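Local coordinates for protein malate oxidoreductase (Thermotoga maritima, PDB 1VL6) that probably catalyses the NAD-dependent oxidative decarboxylation of malate to pyruvate, as a malic enzyme of four chains, at residues E121-I125 / R150-L155; G136-D142 / I161-D167; I190-V195 / L211-K217; K217-A221 / T248-L253. All coordinates share one frame; numbering follows the deposited sequence.

Contact 1 (E121-I125 / R150-L155); sequences EEKII and RILQRL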
loop_
_atom_site.group_PDB
_atom_site.type_symbol
_atom_site.label_atom_id
_atom_site.label_comp_id
_atom_site.label_asym_id
_atom_site.label_seq_id
_atom_site.Cartn_x
_atom_site.Cartn_y
_atom_site.Cartn_z
ATOM N N GLU A 121 33.243 6.039 16.784
ATOM C CA GLU A 121 32.183 5.568 17.684
ATOM C C GLU A 121 31.460 6.716 18.434
ATOM O O GLU A 121 30.241 6.735 18.465
ATOM C CB GLU A 121 32.676 4.441 18.619
ATOM C CG GLU A 121 33.751 4.889 19.597
ATOM C CD GLU A 121 34.468 3.740 20.280
ATOM O OE1 GLU A 121 35.329 3.077 19.661
ATOM O OE2 GLU A 121 34.181 3.513 21.460
ATOM N N GLU A 122 32.178 7.680 18.997
ATOM C CA GLU A 122 31.491 8.717 19.783
ATOM C C GLU A 122 30.562 9.503 18.887
ATOM O O GLU A 122 29.484 9.906 19.300
ATOM C CB GLU A 122 32.437 9.691 20.494
ATOM C CG GLU A 122 33.443 9.072 21.458
ATOM C CD GLU A 122 32.812 8.357 22.651
ATOM O OE1 GLU A 122 31.764 8.780 23.212
ATOM O OE2 GLU A 122 33.406 7.333 23.035
ATOM N N LYS A 123 30.981 9.706 17.646
ATOM C CA LYS A 123 30.175 10.443 16.701
ATOM C C LYS A 123 28.911 9.708 16.290
ATOM O O LYS A 123 27.814 10.304 16.299
ATOM C CB LYS A 123 31.043 10.836 15.530
ATOM C CG LYS A 123 32.077 11.873 15.992
ATOM C CD LYS A 123 32.833 12.497 14.857
ATOM C CE LYS A 123 34.059 13.241 15.384
ATOM N NZ LYS A 123 34.847 13.837 14.283
ATOM N N ILE A 124 29.035 8.406 16.013
ATOM C CA ILE A 124 27.862 7.571 15.751
ATOM C C ILE A 124 26.913 7.702 16.952
ATOM O O ILE A 124 25.705 7.929 16.799
ATOM C CB ILE A 124 28.270 6.053 15.562
ATOM C CG1 ILE A 124 28.924 5.800 14.220
ATOM C CG2 ILE A 124 27.062 5.078 15.729
ATOM C CD1 ILE A 124 29.797 4.621 14.233
ATOM N N ILE A 125 27.462 7.562 18.154
ATOM C CA ILE A 125 26.619 7.597 19.367
ATOM C C ILE A 125 25.793 8.895 19.409
ATOM O O ILE A 125 24.570 8.873 19.587
ATOM C CB ILE A 125 27.470 7.451 20.652
ATOM C CG1 ILE A 125 27.996 6.042 20.755
ATOM C CG2 ILE A 125 26.645 7.732 21.898
ATOM C CD1 ILE A 125 28.990 5.865 21.840
ATOM N N ARG A 150 30.661 -0.837 22.767
ATOM C CA ARG A 150 30.491 0.450 23.442
ATOM C C ARG A 150 29.263 1.147 22.864
ATOM O O ARG A 150 28.480 1.741 23.625
ATOM C CB ARG A 150 31.731 1.346 23.261
ATOM C CG ARG A 150 32.585 1.653 24.514
ATOM C CD ARG A 150 33.997 2.347 24.216
ATOM N NE ARG A 150 35.130 1.401 24.026
ATOM C CZ ARG A 150 35.556 0.829 22.847
ATOM N NH1 ARG A 150 34.971 1.060 21.671
ATOM N NH2 ARG A 150 36.598 -0.010 22.849
ATOM N N ILE A 151 29.075 1.052 21.539
ATOM C CA ILE A 151 27.961 1.759 20.918
ATOM C C ILE A 151 26.615 1.233 21.439
ATOM O O ILE A 151 25.743 2.004 21.855
ATOM C CB ILE A 151 28.043 1.695 19.393
ATOM C CG1 ILE A 151 29.262 2.483 18.911
ATOM C CG2 ILE A 151 26.777 2.278 18.759
ATOM C CD1 ILE A 151 29.499 2.391 17.429
ATOM N N LEU A 152 26.447 -0.076 21.448
ATOM C CA LEU A 152 25.221 -0.643 21.992
ATOM C C LEU A 152 24.987 -0.247 23.446
ATOM O O LEU A 152 23.920 0.148 23.809
ATOM C CB LEU A 152 25.218 -2.161 21.880
ATOM C CG LEU A 152 23.965 -2.841 22.430
ATOM C CD1 LEU A 152 22.781 -2.323 21.632
ATOM C CD2 LEU A 152 24.092 -4.360 22.328
ATOM N N GLN A 153 26.005 -0.394 24.272
ATOM C CA GLN A 153 25.859 -0.188 25.681
ATOM C C GLN A 153 25.481 1.255 25.958
ATOM O O GLN A 153 24.558 1.522 26.730
ATOM C CB GLN A 153 27.143 -0.552 26.387
ATOM C CG GLN A 153 27.062 -0.469 27.921
ATOM C CD GLN A 153 28.269 0.263 28.516
ATOM O OE1 GLN A 153 28.389 1.515 28.413
ATOM N NE2 GLN A 153 29.173 -0.506 29.128
ATOM N N ARG A 154 26.182 2.184 25.312
ATOM C CA ARG A 154 25.943 3.591 25.580
ATOM C C ARG A 154 24.539 3.998 25.152
ATOM O O ARG A 154 23.842 4.686 25.889
ATOM C CB ARG A 154 26.969 4.473 24.888
ATOM C CG ARG A 154 28.377 4.343 25.421
ATOM C CD ARG A 154 28.744 5.274 26.548
ATOM N NE ARG A 154 28.533 6.657 26.145
ATOM C CZ ARG A 154 29.411 7.385 25.446
ATOM N NH1 ARG A 154 30.589 6.901 25.085
ATOM N NH2 ARG A 154 29.092 8.611 25.093
ATOM N N LEU A 155 24.134 3.582 23.968
ATOM C CA LEU A 155 22.861 4.006 23.436
ATOM C C LEU A 155 21.738 3.398 24.251
ATOM O O LEU A 155 20.740 4.075 24.565
ATOM C CB LEU A 155 22.732 3.636 21.952
ATOM C CG LEU A 155 23.718 4.384 21.039
ATOM C CD1 LEU A 155 23.677 3.848 19.617
ATOM C CD2 LEU A 155 23.473 5.868 21.023
#
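E121 and E122 at the start of helix 121-130 face R150 and R154, one turn apart on helix 147-158; the segment axes come within 9.9 Å at a crossing angle of -35°. Two salt bridges make up the polar side. R154 lays NH1 and NH2 on a single oxygen, E122 OE1: the NH1 bond is 2.9 Å and uses the syn lone pair, while NH2 meets OE1 almost head-on. The carboxylate and guanidinium are close to coplanar, 20° apart. The other bridge, E121 OE2 to R150 NH1, is 2.6 Å long but badly angled, a weak hydrogen bond, the side chains crossing at a slant and their planes 28° apart.

Apolar groups lie between the backbones. I125 CD1 rests over one face of the R154 guanidinium, 3.8 Å above its plane, and I125 CG2 touches L155 CD2 at 3.8 Å. I124 CD1 meets I151 CD1 at 3.9 Å, the two side chains crossing at about a right angle. I151 and L155 also pack on L140, which seats helix 147-158 on the sheet, with helix 121-130 packed against that helix.

R154 also bridges E158, and R150 bridges E239. Each arginine thus serves two acids, and the charge pairing closes over a hydrocarbon seam.

Contact 2 (G136-D142 / I161-D167); sequences GGINLED and IPVFHDD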
loop_
_atom_site.group_PDB
_atom_site.type_symbol
_atom_site.label_atom_id
_atom_site.label_comp_id
_atom_site.label_asym_id
_atom_site.label_seq_id
_atom_site.Cartn_x
_atom_site.Cartn_y
_atom_site.Cartn_z
ATOM N N GLY A 136 10.507 5.038 17.372
ATOM C CA GLY A 136 10.101 4.247 18.551
ATOM C C GLY A 136 11.132 3.255 19.009
ATOM O O GLY A 136 11.011 2.710 20.104
ATOM N N GLY A 137 12.134 3.016 18.154
ATOM C CA GLY A 137 13.170 1.983 18.381
ATOM C C GLY A 137 14.358 2.143 17.459
ATOM O O GLY A 137 14.243 2.739 16.400
ATOM N N ILE A 138 15.515 1.648 17.877
ATOM C CA ILE A 138 16.718 1.667 17.068
ATOM C C ILE A 138 17.234 0.253 16.856
ATOM O O ILE A 138 17.482 -0.471 17.822
ATOM C CB ILE A 138 17.799 2.442 17.783
ATOM C CG1 ILE A 138 17.310 3.843 18.175
ATOM C CG2 ILE A 138 19.038 2.497 16.932
ATOM C CD1 ILE A 138 17.331 4.879 17.045
ATOM N N ASN A 139 17.444 -0.125 15.600
ATOM C CA ASN A 139 18.082 -1.373 15.280
ATOM C C ASN A 139 19.456 -1.106 14.708
ATOM O O ASN A 139 19.592 -0.696 13.557
ATOM C CB ASN A 139 17.245 -2.158 14.280
ATOM C CG ASN A 139 17.914 -3.470 13.849
ATOM O OD1 ASN A 139 17.757 -3.868 12.708
ATOM N ND2 ASN A 139 18.663 -4.122 14.747
ATOM N N LEU A 140 20.475 -1.316 15.517
ATOM C CA LEU A 140 21.866 -1.211 15.056
ATOM C C LEU A 140 22.143 -2.457 14.252
ATOM O O LEU A 140 21.744 -3.557 14.668
ATOM C CB LEU A 140 22.855 -1.123 16.254
ATOM C CG LEU A 140 22.724 0.121 17.123
ATOM C CD1 LEU A 140 23.459 -0.045 18.383
ATOM C CD2 LEU A 140 23.244 1.334 16.383
ATOM N N GLU A 141 22.801 -2.288 13.110
ATOM C CA GLU A 141 23.033 -3.393 12.214
ATOM C C GLU A 141 24.356 -3.220 11.480
ATOM O O GLU A 141 24.662 -2.119 10.994
ATOM C CB GLU A 141 21.865 -3.481 11.246
ATOM C CG GLU A 141 21.941 -4.661 10.292
ATOM C CD GLU A 141 21.498 -5.990 10.876
ATOM O OE1 GLU A 141 20.521 -6.014 11.623
ATOM O OE2 GLU A 141 22.137 -7.007 10.555
ATOM N N ASP A 142 25.156 -4.290 11.431
ATOM C CA ASP A 142 26.366 -4.356 10.569
ATOM C C ASP A 142 27.347 -3.252 10.898
ATOM O O ASP A 142 27.861 -2.529 9.999
ATOM C CB ASP A 142 25.976 -4.364 9.064
ATOM C CG ASP A 142 25.316 -5.686 8.631
ATOM O OD1 ASP A 142 25.123 -6.583 9.487
ATOM O OD2 ASP A 142 24.974 -5.929 7.456
ATOM N N ILE A 161 14.307 4.843 24.136
ATOM C CA ILE A 161 13.637 3.940 23.269
ATOM C C ILE A 161 14.564 2.746 23.204
ATOM O O ILE A 161 15.740 2.905 23.464
ATOM C CB ILE A 161 13.425 4.528 21.875
ATOM C CG1 ILE A 161 14.743 5.040 21.236
ATOM C CG2 ILE A 161 12.453 5.583 21.939
ATOM C CD1 ILE A 161 14.602 5.486 19.744
ATOM N N PRO A 162 14.049 1.559 22.930
ATOM C CA PRO A 162 14.880 0.380 22.934
ATOM C C PRO A 162 15.912 0.462 21.815
ATOM O O PRO A 162 15.647 1.081 20.764
ATOM C CB PRO A 162 13.873 -0.780 22.689
ATOM C CG PRO A 162 12.719 -0.147 21.986
ATOM C CD PRO A 162 12.643 1.232 22.646
ATOM N N VAL A 163 17.081 -0.118 22.072
ATOM C CA VAL A 163 18.125 -0.223 21.094
ATOM C C VAL A 163 18.573 -1.658 21.094
ATOM O O VAL A 163 18.876 -2.205 22.137
ATOM C CB VAL A 163 19.311 0.609 21.498
ATOM C CG1 VAL A 163 20.389 0.573 20.422
ATOM C CG2 VAL A 163 18.891 2.051 21.844
ATOM N N PHE A 164 18.624 -2.238 19.899
ATOM C CA PHE A 164 18.891 -3.641 19.685
ATOM C C PHE A 164 19.926 -3.715 18.576
ATOM O O PHE A 164 19.778 -3.004 17.581
ATOM C CB PHE A 164 17.599 -4.279 19.201
ATOM C CG PHE A 164 17.680 -5.763 18.929
ATOM C CD1 PHE A 164 17.805 -6.678 19.972
ATOM C CD2 PHE A 164 17.563 -6.249 17.645
ATOM C CE1 PHE A 164 17.849 -8.041 19.720
ATOM C CE2 PHE A 164 17.599 -7.628 17.377
ATOM C CZ PHE A 164 17.744 -8.522 18.421
ATOM N N HIS A 165 20.958 -4.548 18.740
ATOM C CA HIS A 165 21.907 -4.873 17.639
ATOM C C HIS A 165 21.859 -6.364 17.302
ATOM O O HIS A 165 22.292 -7.199 18.106
ATOM C CB HIS A 165 23.325 -4.471 18.028
ATOM C CG HIS A 165 24.343 -4.695 16.961
ATOM N ND1 HIS A 165 25.688 -4.755 17.237
ATOM C CD2 HIS A 165 24.227 -4.871 15.626
ATOM C CE1 HIS A 165 26.359 -4.950 16.115
ATOM N NE2 HIS A 165 25.495 -5.039 15.121
ATOM N N ASP A 166 21.296 -6.693 16.146
ATOM C CA ASP A 166 21.154 -8.087 15.732
ATOM C C ASP A 166 22.317 -8.990 15.982
ATOM O O ASP A 166 22.177 -10.033 16.592
ATOM C CB ASP A 166 20.971 -8.198 14.233
ATOM C CG ASP A 166 19.597 -8.056 13.852
ATOM O OD1 ASP A 166 19.123 -6.909 13.711
ATOM O OD2 ASP A 166 18.926 -9.112 13.743
ATOM N N ASP A 167 23.440 -8.626 15.393
ATOM C CA ASP A 167 24.595 -9.505 15.345
ATOM C C ASP A 167 25.089 -9.856 16.718
ATOM O O ASP A 167 25.732 -10.877 16.901
ATOM C CB ASP A 167 25.719 -8.834 14.554
ATOM C CG ASP A 167 25.308 -8.574 13.104
ATOM O OD1 ASP A 167 25.287 -9.649 12.429
ATOM O OD2 ASP A 167 24.914 -7.425 12.623
#
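I138, N139 and L140 pair in parallel with V163, F164 and H165; the two strands are joined by helix 147-158 in a beta-alpha-beta unit. Backbone bonds set the register: I138 N to P162 O (2.9 Å), F164 N to I138 O (3.0 Å) and L140 N to F164 O (2.8 Å). D166 N to L140 O is weak, as the second strand turns into helix 166-186.

Apolar contacts line the face bearing I138, L140 and V163. I161 CD1 reaches I138 CG1 at 3.5 Å, and L140 CD1 lies 3.7 Å from V163 CG1. The H165 ring turns its edge to L140 O, with ND1 bonded to Q168.

Carboxylates crowd the C-terminal ends: E141 and D142 face D166 and D167. K99 forms salt bridges to both E141 OE1 and D166 OD1, which probably eases the crowding of like charges. Malic enzymes bind a divalent metal among such acids, and this cluster is consistent with that site.

N139 ties strand to cluster. Its CG stands anti to the backbone N (chi1 177°), and ND2 gives bonds to D166 OD1 at 3.0 Å and, from above the carbonyl plane, to F164 O at 3.2 Å, both partners close to the amide plane.

Contact 3 (I190-V195 / L211-K217); sequences IEEVKV and LLDLGVK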
loop_
_atom_site.group_PDB
_atom_site.type_symbol
_atom_site.label_atom_id
_atom_site.label_comp_id
_atom_site.label_asym_id
_atom_site.label_seq_id
_atom_site.Cartn_x
_atom_site.Cartn_y
_atom_site.Cartn_z
ATOM N N ILE A 190 23.489 -29.188 31.671
ATOM C CA ILE A 190 24.081 -27.937 31.217
ATOM C C ILE A 190 25.295 -27.491 32.036
ATOM O O ILE A 190 26.236 -26.949 31.504
ATOM C CB ILE A 190 23.013 -26.802 31.178
ATOM C CG1 ILE A 190 23.549 -25.593 30.410
ATOM C CG2 ILE A 190 22.647 -26.391 32.569
ATOM C CD1 ILE A 190 22.491 -24.621 30.008
ATOM N N GLU A 191 25.245 -27.722 33.333
ATOM C CA GLU A 191 26.379 -27.418 34.188
ATOM C C GLU A 191 27.572 -28.396 33.955
ATOM O O GLU A 191 28.632 -28.179 34.525
ATOM C CB GLU A 191 25.979 -27.358 35.666
ATOM C CG GLU A 191 25.653 -28.688 36.332
ATOM C CD GLU A 191 24.242 -29.226 36.104
ATOM O OE1 GLU A 191 23.424 -28.630 35.337
ATOM O OE2 GLU A 191 23.960 -30.281 36.730
ATOM N N GLU A 192 27.411 -29.437 33.133
ATOM C CA GLU A 192 28.521 -30.388 32.912
ATOM C C GLU A 192 29.145 -30.372 31.535
ATOM O O GLU A 192 30.227 -30.856 31.388
ATOM C CB GLU A 192 28.111 -31.807 33.232
ATOM C CG GLU A 192 27.530 -31.941 34.641
ATOM C CD GLU A 192 27.241 -33.362 35.010
ATOM O OE1 GLU A 192 27.171 -34.209 34.093
ATOM O OE2 GLU A 192 27.090 -33.626 36.217
ATOM N N VAL A 193 28.523 -29.752 30.545
ATOM C CA VAL A 193 29.071 -29.770 29.188
ATOM C C VAL A 193 30.190 -28.773 28.936
ATOM O O VAL A 193 30.163 -27.664 29.490
ATOM C CB VAL A 193 27.990 -29.531 28.092
ATOM C CG1 VAL A 193 27.100 -30.704 28.025
ATOM C CG2 VAL A 193 27.208 -28.280 28.363
ATOM N N LYS A 194 31.134 -29.176 28.069
ATOM C CA LYS A 194 32.188 -28.305 27.586
ATOM C C LYS A 194 31.759 -27.750 26.232
ATOM O O LYS A 194 31.519 -28.533 25.294
ATOM C CB LYS A 194 33.461 -29.100 27.421
ATOM C CG LYS A 194 34.672 -28.360 26.858
ATOM C CD LYS A 194 35.876 -29.304 26.566
ATOM C CE LYS A 194 37.226 -28.563 26.670
ATOM N NZ LYS A 194 38.328 -29.214 25.888
ATOM N N VAL A 195 31.669 -26.423 26.138
ATOM C CA VAL A 195 31.225 -25.768 24.953
ATOM C C VAL A 195 32.304 -24.865 24.414
ATOM O O VAL A 195 32.743 -23.962 25.114
ATOM C CB VAL A 195 30.048 -24.879 25.253
ATOM C CG1 VAL A 195 29.522 -24.237 23.926
ATOM C CG2 VAL A 195 28.954 -25.659 25.978
ATOM N N LEU A 211 25.471 -18.112 27.296
ATOM C CA LEU A 211 25.669 -19.487 27.772
ATOM C C LEU A 211 25.990 -19.491 29.260
ATOM O O LEU A 211 25.473 -20.325 30.019
ATOM C CB LEU A 211 26.754 -20.220 26.991
ATOM C CG LEU A 211 26.464 -20.447 25.503
ATOM C CD1 LEU A 211 27.717 -20.935 24.774
ATOM C CD2 LEU A 211 25.331 -21.406 25.304
ATOM N N LEU A 212 26.815 -18.544 29.691
ATOM C CA LEU A 212 27.123 -18.488 31.113
ATOM C C LEU A 212 25.883 -18.176 31.910
ATOM O O LEU A 212 25.620 -18.867 32.827
ATOM C CB LEU A 212 28.237 -17.514 31.436
ATOM C CG LEU A 212 29.613 -17.871 30.833
ATOM C CD1 LEU A 212 30.563 -16.648 30.813
ATOM C CD2 LEU A 212 30.294 -19.073 31.493
ATOM N N ASP A 213 25.120 -17.169 31.539
ATOM C CA ASP A 213 23.832 -16.882 32.175
ATOM C C ASP A 213 22.933 -18.084 32.246
ATOM O O ASP A 213 22.202 -18.228 33.212
ATOM C CB ASP A 213 23.007 -15.923 31.344
ATOM C CG ASP A 213 23.231 -14.536 31.671
ATOM O OD1 ASP A 213 24.065 -14.260 32.568
ATOM O OD2 ASP A 213 22.606 -13.640 31.037
ATOM N N LEU A 214 22.897 -18.868 31.171
ATOM C CA LEU A 214 21.993 -20.000 31.096
ATOM C C LEU A 214 22.398 -21.143 32.025
ATOM O O LEU A 214 21.540 -21.897 32.480
ATOM C CB LEU A 214 21.793 -20.486 29.661
ATOM C CG LEU A 214 20.848 -19.604 28.817
ATOM C CD1 LEU A 214 20.874 -20.041 27.382
ATOM C CD2 LEU A 214 19.439 -19.638 29.357
ATOM N N GLY A 215 23.677 -21.221 32.367
ATOM C CA GLY A 215 24.151 -22.190 33.335
ATOM C C GLY A 215 25.365 -23.011 32.956
ATOM O O GLY A 215 25.812 -23.855 33.752
ATOM N N VAL A 216 25.889 -22.789 31.750
ATOM C CA VAL A 216 27.040 -23.506 31.289
ATOM C C VAL A 216 28.233 -23.063 32.133
ATOM O O VAL A 216 28.357 -21.893 32.424
ATOM C CB VAL A 216 27.270 -23.229 29.783
ATOM C CG1 VAL A 216 28.457 -23.957 29.275
ATOM C CG2 VAL A 216 26.075 -23.630 28.991
ATOM N N LYS A 217 29.088 -23.997 32.529
ATOM C CA LYS A 217 30.190 -23.669 33.386
ATOM C C LYS A 217 31.482 -23.783 32.639
ATOM O O LYS A 217 32.337 -22.941 32.791
ATOM C CB LYS A 217 30.126 -24.463 34.718
ATOM C CG LYS A 217 28.841 -24.067 35.553
ATOM C CD LYS A 217 29.007 -23.964 37.063
ATOM C CE LYS A 217 27.765 -23.311 37.734
ATOM N NZ LYS A 217 27.316 -21.952 37.159
#
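L211, whose side chain meets V195 across the contact, offers the first flat group, its peptide carbonyl: G215 N and V216 N reach its oxygen from opposite faces of the carbonyl plane. Those bonds, 3.1 Å from G215 N and 3.0 Å from V216 N to L211 O, close helix 202-214 in a Schellman motif. G215 supplies the positive phi (131°) that lets the chain turn out of the helix, a conformation suited to a residue without a side chain.

The turn delivers V216 to the loop 190-193 and the strand behind it. A chi1 of -167° swings I190 CG1 away from the backbone N and across V216 at about a right angle, with CG1 3.5 Å from V216 CG2. Beyond it, I190 CD1 comes within 4.2 Å of L214 CB. The other V216 methyl, CG1, lies 3.7 Å from V195 CG2, while V195 CG1 and L211 CD1 meet tip to tip at 3.9 Å. Cutting I190 back to an alanine removes CG1, CG2 and CD1, and would probably open a gap beside V216 CG2 and near L214.

No hydrogen bond crosses between the segments. The nearest thing is a CA-H...O contact, V216 CA to I190 O at 3.5 Å and almost straight (172°). F179 of helix 166-186 also packs on I190, L211 and V216. The start of this beta-alpha-beta unit, in the NAD-binding domain, is therefore joined to its helix end by branched hydrocarbon side chains, which implies cohesion through shape and burial of apolar surface.

Contact 4 (K217-A221 / T248-L253); sequences KNVVA and TNPERL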
loop_
_atom_site.group_PDB
_atom_site.type_symbol
_atom_site.label_atom_id
_atom_site.label_comp_id
_atom_site.label_asym_id
_atom_site.label_seq_id
_atom_site.Cartn_x
_atom_site.Cartn_y
_atom_site.Cartn_z
ATOM N N LYS A 217 29.088 -23.997 32.529
ATOM C CA LYS A 217 30.190 -23.669 33.386
ATOM C C LYS A 217 31.482 -23.783 32.639
ATOM O O LYS A 217 32.337 -22.941 32.791
ATOM C CB LYS A 217 30.126 -24.463 34.718
ATOM C CG LYS A 217 28.841 -24.067 35.553
ATOM C CD LYS A 217 29.007 -23.964 37.063
ATOM C CE LYS A 217 27.765 -23.311 37.734
ATOM N NZ LYS A 217 27.316 -21.952 37.159
ATOM N N ASN A 218 31.629 -24.768 31.782
ATOM C CA ASN A 218 32.830 -24.890 31.000
ATOM C C ASN A 218 32.706 -24.334 29.571
ATOM O O ASN A 218 32.590 -25.063 28.605
ATOM C CB ASN A 218 33.278 -26.337 30.988
ATOM C CG ASN A 218 34.687 -26.464 30.511
ATOM O OD1 ASN A 218 35.331 -25.451 30.189
ATOM N ND2 ASN A 218 35.189 -27.691 30.463
ATOM N N VAL A 219 32.756 -23.024 29.455
ATOM C CA VAL A 219 32.790 -22.384 28.146
ATOM C C VAL A 219 34.236 -22.086 27.812
ATOM O O VAL A 219 34.959 -21.529 28.625
ATOM C CB VAL A 219 32.037 -21.068 28.122
ATOM C CG1 VAL A 219 32.099 -20.441 26.739
ATOM C CG2 VAL A 219 30.575 -21.260 28.553
ATOM N N VAL A 220 34.648 -22.477 26.615
ATOM C CA VAL A 220 36.004 -22.241 26.161
ATOM C C VAL A 220 35.945 -21.366 24.920
ATOM O O VAL A 220 35.407 -21.788 23.900
ATOM C CB VAL A 220 36.709 -23.565 25.867
ATOM C CG1 VAL A 220 38.133 -23.328 25.404
ATOM C CG2 VAL A 220 36.714 -24.441 27.121
ATOM N N ALA A 221 36.474 -20.160 25.044
ATOM C CA ALA A 221 36.482 -19.164 23.989
ATOM C C ALA A 221 37.763 -19.269 23.157
ATOM O O ALA A 221 38.872 -19.449 23.697
ATOM C CB ALA A 221 36.421 -17.797 24.599
ATOM N N THR A 248 35.863 -17.365 31.625
ATOM C CA THR A 248 35.790 -18.630 30.843
ATOM C C THR A 248 36.909 -19.566 31.195
ATOM O O THR A 248 37.725 -19.269 32.021
ATOM C CB THR A 248 35.824 -18.400 29.331
ATOM O OG1 THR A 248 36.852 -17.471 29.022
ATOM C CG2 THR A 248 34.528 -17.780 28.856
ATOM N N ASN A 249 36.897 -20.722 30.572
ATOM C CA ASN A 249 37.983 -21.675 30.640
ATOM C C ASN A 249 38.408 -22.060 32.047
ATOM O O ASN A 249 39.556 -21.829 32.453
ATOM C CB ASN A 249 39.130 -21.133 29.834
ATOM C CG ASN A 249 40.174 -22.150 29.596
ATOM O OD1 ASN A 249 39.934 -23.369 29.713
ATOM N ND2 ASN A 249 41.351 -21.680 29.243
ATOM N N PRO A 250 37.489 -22.655 32.794
ATOM C CA PRO A 250 37.752 -23.062 34.185
ATOM C C PRO A 250 38.907 -24.036 34.369
ATOM O O PRO A 250 39.660 -23.890 35.353
ATOM C CB PRO A 250 36.444 -23.717 34.631
ATOM C CG PRO A 250 35.631 -23.918 33.373
ATOM C CD PRO A 250 36.108 -22.934 32.393
ATOM N N GLU A 251 39.032 -24.991 33.443
ATOM C CA GLU A 251 40.155 -25.934 33.410
ATOM C C GLU A 251 41.471 -25.267 33.040
ATOM O O GLU A 251 42.522 -25.908 33.118
ATOM C CB GLU A 251 39.931 -27.084 32.410
ATOM C CG GLU A 251 38.860 -28.090 32.794
ATOM C CD GLU A 251 38.371 -28.931 31.614
ATOM O OE1 GLU A 251 38.400 -28.454 30.451
ATOM O OE2 GLU A 251 37.896 -30.071 31.841
ATOM N N ARG A 252 41.433 -23.986 32.660
ATOM C CA ARG A 252 42.662 -23.228 32.349
ATOM C C ARG A 252 43.452 -23.883 31.213
ATOM O O ARG A 252 44.647 -23.959 31.236
ATOM C CB ARG A 252 43.490 -23.029 33.612
ATOM C CG ARG A 252 42.619 -22.727 34.803
ATOM C CD ARG A 252 43.380 -22.307 36.033
ATOM N NE ARG A 252 43.385 -20.856 36.115
ATOM C CZ ARG A 252 44.432 -20.114 36.436
ATOM N NH1 ARG A 252 45.604 -20.670 36.728
ATOM N NH2 ARG A 252 44.308 -18.792 36.458
ATOM N N LEU A 253 42.729 -24.348 30.212
ATOM C CA LEU A 253 43.292 -24.832 28.958
ATOM C C LEU A 253 44.022 -23.780 28.129
ATOM O O LEU A 253 43.666 -22.584 28.152
ATOM C CB LEU A 253 42.145 -25.321 28.078
ATOM C CG LEU A 253 41.414 -26.563 28.605
ATOM C CD1 LEU A 253 40.303 -26.899 27.659
ATOM C CD2 LEU A 253 42.387 -27.727 28.748
HETATM O O HOH W 1 37.860 -25.093 30.614
HETATM O O HOH W 2 38.271 -19.298 27.184
#
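V219 and V220 run alongside T248 and N249, the backbones joined by N249 N to V219 O at 2.9 Å, with the N-H arriving nearly along the V219 C=O axis. N249 takes up left-handed backbone angles (53°/62°), and from it the chain enters a type I turn, N249 to R252, closed by R252 N to N249 O. A water extends the link, accepting from A221 N and donating to T248 OG1, which also bonds I244 O.

Among the side chains, N249 folds over its own turn. Its ND2 bonds L253 O at 2.7 Å on a lone pair, and its OD1 takes L253 N from a donor tilted out of the carbonyl plane, so both sides of the amide are held.

N218 covers the start of the turn. A chi1 of -165° brings its amide obliquely up beside the CG-CD side of the P250 ring, OD1 lying 3.4 Å from P250 CD. ND2 makes a weak bond to E251 OE1 (3.3 Å), the amide and carboxylate planes nearly perpendicular. A second water sits 2.6 Å from N218 OD1 and 2.8 Å from N249 OD1, and accepts from E251 N. With an alanine in place of N218, this water would probably lose a partner and E251 OE1 its amide mate.

V219 CG1 lies 4.2 Å from T248 CG2. V219 packs on V208 and L212 of helix 202-214, while V220 bonds the neighbouring strand 194-198. The arrangement is consistent with the second strand of a Rossmann-type NAD-binding domain, with the loop after helix 239-246 laid against it.

Contacts 1 and 2 belong together, their centres 12 Å apart: helix 147-158 of contact 1 is the crossover that links the two strands of contact 2, and L152 CD1 packs on L140 CD1 at 4.0 Å. Contacts 3 and 4 form a second pair in the NAD-binding domain, 10 Å between centres. They share K217, and V195 N and V195 O probably bond N218 O and V220 N, as neighbouring strands do. The pairs stand well apart, with contacts 2 and 3 27 Å between centres and about 13 Å between nearest atoms. The acidic cluster of contact 2 is the likely metal site, while A221 of contact 4 lies near a glycine-rich, Rossmann-type pattern.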